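Local coordinates for 2-polyprenyl-6-methoxyphenol hydroxylase-like FAD-dependent oxidoreductase (Streptomyces sp. NRRL 11266, PDB 6UI5), which binds flavin-adenine dinucleotide and is probably a flavin-dependent oxidoreductase with a Rossmann-type FAD-binding domain, at residues L307-A312 with H316-A321. Numbering follows the deposited sequence.
Sequences LGWKIA and HGWAPA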
loop_
_atom_site.group_PDB
_atom_site.type_symbol
_atom_site.label_atom_id
_atom_site.label_comp_id
_atom_site.label_asym_id
_atom_site.label_seq_id
_atom_site.Cartn_x
_atom_site.Cartn_y
_atom_site.Cartn_z
ATOM N N LEU A 307 -11.128 -17.103 -22.805
ATOM C CA LEU A 307 -10.970 -18.507 -23.189
ATOM C C LEU A 307 -11.818 -18.892 -24.394
ATOM O O LEU A 307 -11.384 -19.710 -25.217
ATOM C CB LEU A 307 -11.296 -19.421 -22.015
ATOM C CG LEU A 307 -11.304 -20.896 -22.367
ATOM C CD1 LEU A 307 -9.918 -21.286 -22.789
ATOM C CD2 LEU A 307 -11.778 -21.739 -21.183
ATOM N N GLY A 308 -13.021 -18.340 -24.524
ATOM C CA GLY A 308 -13.752 -18.544 -25.758
ATOM C C GLY A 308 -13.158 -17.673 -26.850
ATOM O O GLY A 308 -13.140 -16.431 -26.735
ATOM N N TRP A 309 -12.652 -18.353 -27.887
ATOM C CA TRP A 309 -11.952 -17.856 -29.082
ATOM C C TRP A 309 -10.641 -18.630 -29.140
ATOM O O TRP A 309 -10.343 -19.266 -30.160
ATOM C CB TRP A 309 -11.771 -16.320 -29.154
ATOM C CG TRP A 309 -10.502 -15.645 -28.526
ATOM C CD1 TRP A 309 -10.447 -14.934 -27.362
ATOM C CD2 TRP A 309 -9.172 -15.595 -29.078
ATOM N NE1 TRP A 309 -9.162 -14.477 -27.125
ATOM C CE2 TRP A 309 -8.363 -14.864 -28.169
ATOM C CE3 TRP A 309 -8.587 -16.096 -30.248
ATOM C CZ2 TRP A 309 -6.994 -14.629 -28.393
ATOM C CZ3 TRP A 309 -7.220 -15.854 -30.478
ATOM C CH2 TRP A 309 -6.448 -15.125 -29.551
ATOM N N LYS A 310 -9.916 -18.717 -28.024
ATOM C CA LYS A 310 -8.765 -19.615 -28.011
ATOM C C LYS A 310 -9.191 -21.064 -28.223
ATOM O O LYS A 310 -8.661 -21.743 -29.113
ATOM C CB LYS A 310 -7.984 -19.449 -26.724
ATOM C CG LYS A 310 -7.725 -17.994 -26.464
ATOM C CD LYS A 310 -6.571 -17.790 -25.550
ATOM C CE LYS A 310 -6.563 -16.359 -25.141
ATOM N NZ LYS A 310 -5.637 -16.137 -24.012
ATOM N N ILE A 311 -10.168 -21.553 -27.441
ATOM C CA ILE A 311 -10.702 -22.886 -27.708
ATOM C C ILE A 311 -11.249 -22.957 -29.126
ATOM O O ILE A 311 -11.000 -23.926 -29.861
ATOM C CB ILE A 311 -11.792 -23.281 -26.688
ATOM C CG1 ILE A 311 -11.202 -23.886 -25.432
ATOM C CG2 ILE A 311 -12.685 -24.343 -27.307
ATOM C CD1 ILE A 311 -12.240 -24.237 -24.428
ATOM N N ALA A 312 -12.013 -21.937 -29.539
ATOM C CA ALA A 312 -12.583 -21.992 -30.888
ATOM C C ALA A 312 -11.485 -22.079 -31.941
ATOM O O ALA A 312 -11.583 -22.867 -32.893
ATOM C CB ALA A 312 -13.480 -20.785 -31.154
ATOM N N HIS A 316 -10.920 -24.945 -34.650
ATOM C CA HIS A 316 -10.833 -24.704 -36.082
ATOM C C HIS A 316 -9.451 -25.015 -36.641
ATOM O O HIS A 316 -9.279 -24.984 -37.858
ATOM C CB HIS A 316 -11.253 -23.266 -36.396
ATOM C CG HIS A 316 -12.675 -22.965 -36.024
ATOM N ND1 HIS A 316 -13.725 -23.796 -36.356
ATOM C CD2 HIS A 316 -13.217 -21.935 -35.330
ATOM C CE1 HIS A 316 -14.852 -23.287 -35.892
ATOM N NE2 HIS A 316 -14.574 -22.160 -35.263
ATOM N N GLY A 317 -8.475 -25.343 -35.797
ATOM C CA GLY A 317 -7.201 -25.831 -36.272
ATOM C C GLY A 317 -6.178 -24.770 -36.621
ATOM O O GLY A 317 -5.074 -25.113 -37.069
ATOM N N TRP A 318 -6.491 -23.495 -36.425
ATOM C CA TRP A 318 -5.539 -22.453 -36.750
ATOM C C TRP A 318 -4.873 -21.846 -35.530
ATOM O O TRP A 318 -3.987 -21.002 -35.688
ATOM C CB TRP A 318 -6.211 -21.355 -37.582
ATOM C CG TRP A 318 -7.348 -20.590 -36.974
ATOM C CD1 TRP A 318 -8.679 -20.705 -37.295
ATOM C CD2 TRP A 318 -7.263 -19.540 -35.999
ATOM N NE1 TRP A 318 -9.425 -19.811 -36.559
ATOM C CE2 TRP A 318 -8.580 -19.084 -35.757
ATOM C CE3 TRP A 318 -6.214 -18.963 -35.289
ATOM C CZ2 TRP A 318 -8.861 -18.061 -34.854
ATOM C CZ3 TRP A 318 -6.502 -17.957 -34.367
ATOM C CH2 TRP A 318 -7.813 -17.515 -34.165
ATOM N N ALA A 319 -5.270 -22.249 -34.335
ATOM C CA ALA A 319 -4.615 -21.774 -33.130
ATOM C C ALA A 319 -3.118 -22.063 -33.209
ATOM O O ALA A 319 -2.731 -23.166 -33.616
ATOM C CB ALA A 319 -5.212 -22.459 -31.899
ATOM N N PRO A 320 -2.256 -21.106 -32.869
ATOM C CA PRO A 320 -0.846 -21.442 -32.619
ATOM C C PRO A 320 -0.717 -22.446 -31.483
ATOM O O PRO A 320 -1.631 -22.641 -30.680
ATOM C CB PRO A 320 -0.203 -20.095 -32.238
ATOM C CG PRO A 320 -1.108 -19.056 -32.807
ATOM C CD PRO A 320 -2.514 -19.659 -32.786
ATOM N N ALA A 321 0.461 -23.062 -31.398
ATOM C CA ALA A 321 0.658 -24.160 -30.457
ATOM C C ALA A 321 0.464 -23.716 -29.008
ATOM O O ALA A 321 -0.082 -24.469 -28.191
ATOM C CB ALA A 321 2.048 -24.769 -30.653
#
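Trp-309 and Trp-318 meet through the six-membered ends of their indoles, CZ3 of Trp-309 lying 4.1 Å from CH2 of Trp-318. No other atom pair of the two indoles is closer. The two side chains cross at about a right angle, and CH2 arrives at the edge of the Trp-309 ring, near its plane. In each tryptophan CG sits between the backbone N and the carbonyl carbon (chi1 89° in Trp-309, 62° in Trp-318), which swings the indole across the gap although neither CB points there. One face of the Trp-309 ring is covered by Lys-310, whose CG stands 3.6 Å above the centre of its plane.

At the helix end, His-316 N donates to Ala-312 O over 2.8 Å, with an N-H...O angle of 160°. The same oxygen has the imidazole beside it, His-316 CD2 coming within 3.1 Å, while CD2 packs 4.3 Å from Ala-312 CB. Gly-317 then leaves the helix at positive phi in a Schellman motif, turning the chain back so that Ala-319 CB approaches Lys-310 O. His-316 NE2 is bonded to Arg-24 O, and Trp-318 makes a cation-pi contact with Arg-450. Within the FAD-binding domain the chemistry is therefore divided: a backbone bond closes the last turn of helix 295-316, whereas a slight apolar indole contact joins it to the loop leading to helix 325-346.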